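Local structure of CELL WALL surface anchor family protein (Streptococcus pneumoniae, 2WW8) at residues Ser234-Asn239 with Ala245-Arg250. The protein serves as the adhesin of the pneumococcal pilus, probably binding host-cell components through an integrin-like domain that carries a magnesium ion. Numbering follows the deposited sequence.
Sequences SNSMSN and ARRAER. With MG (magnesium ion), chain B.
Asn239 OD1 takes the N-H of Glu249 on a lone pair in the amide plane (2.8 Å between Glu249 N and Asn239 OD1), while the backbone O of Asn239 receives Arg246 N at 2.8 Å. The pair shows how the first turn of a helix, whose N-H groups lack acceptors within the helix, can be satisfied by a preceding loop. Met237 O takes the N-H of Ala248 through a more bent bond (N-H...O 131°), and a water accepts the N-H of Arg247 and donates to Ser238 O. The direct acceptors are thus Met237 O, Asn239 O and Asn239 OD1, and Arg246 itself occupies the N-cap position of helix 247-263.

The loop follows strand 225-232 of a parallel sheet flanked by helices, and its sequence DNSNS fits the DxSxS signature of a metal ion-dependent adhesion site (MIDAS) in a von Willebrand factor A domain. Ser234 OG and Ser236 OG each bind the magnesium ion at 2.2 Å, with three waters and Asp387 completing the site. Arg247, extended from CG to NE, runs past Ser236 O to a salt bridge with Asp387, linking the helix start to a metal ligand.

Flat groups stack beside the cap. The Arg246 guanidinium lies 22° from the Asn239 amide plane, and Asn239 CB sits over its centre, 3.5 Å from Arg246 CZ. Bends at chi2 and chi3 fold that arginine back to Glu249, which it grips side-on through NE and NH2 (2.8 Å from Arg246 NH2 to Glu249 OE1).

Apolar packing is slighter: the side chains of Met237 and Arg247 cross at about a right angle, with Met237 SD 3.9 Å from Arg247 CB, and Met237 CB faces Ala248 CB at 4.2 Å.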
# COMPACT_ATOMS: atom_id res chain seq x y z
N SER A 234 -32.82 15.48 20.83
CA SER A 234 -34.13 15.28 21.47
C SER A 234 -34.66 13.85 21.12
O SER A 234 -34.19 13.19 20.18
CB SER A 234 -35.13 16.38 21.05
OG SER A 234 -35.29 16.28 19.64
N ASN A 235 -35.65 13.36 21.88
CA ASN A 235 -36.15 11.98 21.72
C ASN A 235 -36.63 11.67 20.29
O ASN A 235 -36.41 10.58 19.79
CB ASN A 235 -37.34 11.79 22.68
CG ASN A 235 -36.93 11.90 24.14
OD1 ASN A 235 -35.78 11.66 24.48
ND2 ASN A 235 -37.86 12.28 25.00
N SER A 236 -37.29 12.64 19.63
CA SER A 236 -37.76 12.51 18.26
C SER A 236 -36.62 12.15 17.29
O SER A 236 -36.88 11.71 16.18
CB SER A 236 -38.34 13.84 17.78
OG SER A 236 -37.38 14.89 17.84
N MET A 237 -35.36 12.41 17.68
CA MET A 237 -34.25 12.00 16.78
C MET A 237 -33.97 10.50 16.80
O MET A 237 -33.21 10.02 15.99
CB MET A 237 -32.93 12.75 17.11
CG MET A 237 -33.04 14.28 17.00
SD MET A 237 -32.99 14.73 15.25
CE MET A 237 -31.26 14.46 14.83
N SER A 238 -34.50 9.76 17.77
CA SER A 238 -34.37 8.31 17.82
C SER A 238 -34.50 7.62 16.47
O SER A 238 -35.44 7.89 15.71
CB SER A 238 -35.50 7.79 18.75
OG SER A 238 -35.67 6.41 18.52
N ASN A 239 -33.58 6.70 16.15
CA ASN A 239 -33.38 6.26 14.78
C ASN A 239 -34.63 5.52 14.24
O ASN A 239 -34.96 5.59 13.03
CB ASN A 239 -32.15 5.34 14.76
CG ASN A 239 -30.85 6.14 14.74
OD1 ASN A 239 -30.80 7.20 14.14
ND2 ASN A 239 -29.83 5.67 15.42
N ALA A 245 -36.74 6.72 10.19
CA ALA A 245 -35.96 7.70 9.43
C ALA A 245 -34.47 7.80 9.81
O ALA A 245 -33.75 8.44 9.06
CB ALA A 245 -36.57 9.09 9.55
N ARG A 246 -34.02 7.18 10.90
CA ARG A 246 -32.60 7.14 11.24
C ARG A 246 -32.07 8.58 11.48
O ARG A 246 -30.96 8.94 11.06
CB ARG A 246 -31.77 6.39 10.16
CG ARG A 246 -32.33 5.12 9.50
CD ARG A 246 -32.69 4.03 10.49
NE ARG A 246 -31.50 3.72 11.27
CZ ARG A 246 -31.47 2.92 12.32
NH1 ARG A 246 -32.57 2.33 12.76
NH2 ARG A 246 -30.31 2.72 12.94
N ARG A 247 -32.88 9.44 12.11
CA ARG A 247 -32.48 10.83 12.26
C ARG A 247 -31.13 11.01 12.97
O ARG A 247 -30.24 11.71 12.43
CB ARG A 247 -33.53 11.68 12.96
CG ARG A 247 -34.80 11.88 12.09
CD ARG A 247 -35.76 12.85 12.77
NE ARG A 247 -36.97 13.01 11.98
CZ ARG A 247 -38.02 13.69 12.40
NH1 ARG A 247 -38.03 14.23 13.62
NH2 ARG A 247 -39.07 13.77 11.61
N ALA A 248 -30.98 10.39 14.14
CA ALA A 248 -29.78 10.59 14.94
C ALA A 248 -28.54 10.10 14.19
O ALA A 248 -27.50 10.80 14.11
CB ALA A 248 -29.93 9.97 16.30
N GLU A 249 -28.64 8.91 13.63
CA GLU A 249 -27.45 8.37 13.01
C GLU A 249 -27.04 9.18 11.79
O GLU A 249 -25.85 9.39 11.53
CB GLU A 249 -27.48 6.86 12.78
CG GLU A 249 -28.13 6.40 11.56
CD GLU A 249 -28.27 4.89 11.42
OE1 GLU A 249 -27.93 4.09 12.32
OE2 GLU A 249 -28.77 4.51 10.36
N ARG A 250 -28.00 9.61 10.99
CA ARG A 250 -27.66 10.35 9.81
C ARG A 250 -27.17 11.76 10.12
O ARG A 250 -26.30 12.26 9.42
CB ARG A 250 -28.77 10.31 8.74
CG ARG A 250 -29.01 8.88 8.21
CD ARG A 250 -30.19 8.82 7.28
NE ARG A 250 -30.32 7.46 6.81
CZ ARG A 250 -31.36 6.94 6.15
NH1 ARG A 250 -32.43 7.66 5.80
NH2 ARG A 250 -31.31 5.67 5.77
MG MG B . -36.97 16.96 18.41
O HOH W 1 -35.71 8.89 13.27
O HOH W 2 -38.25 16.77 19.97
O HOH W 3 -36.35 18.93 18.69
O HOH W 4 -38.68 17.26 17.24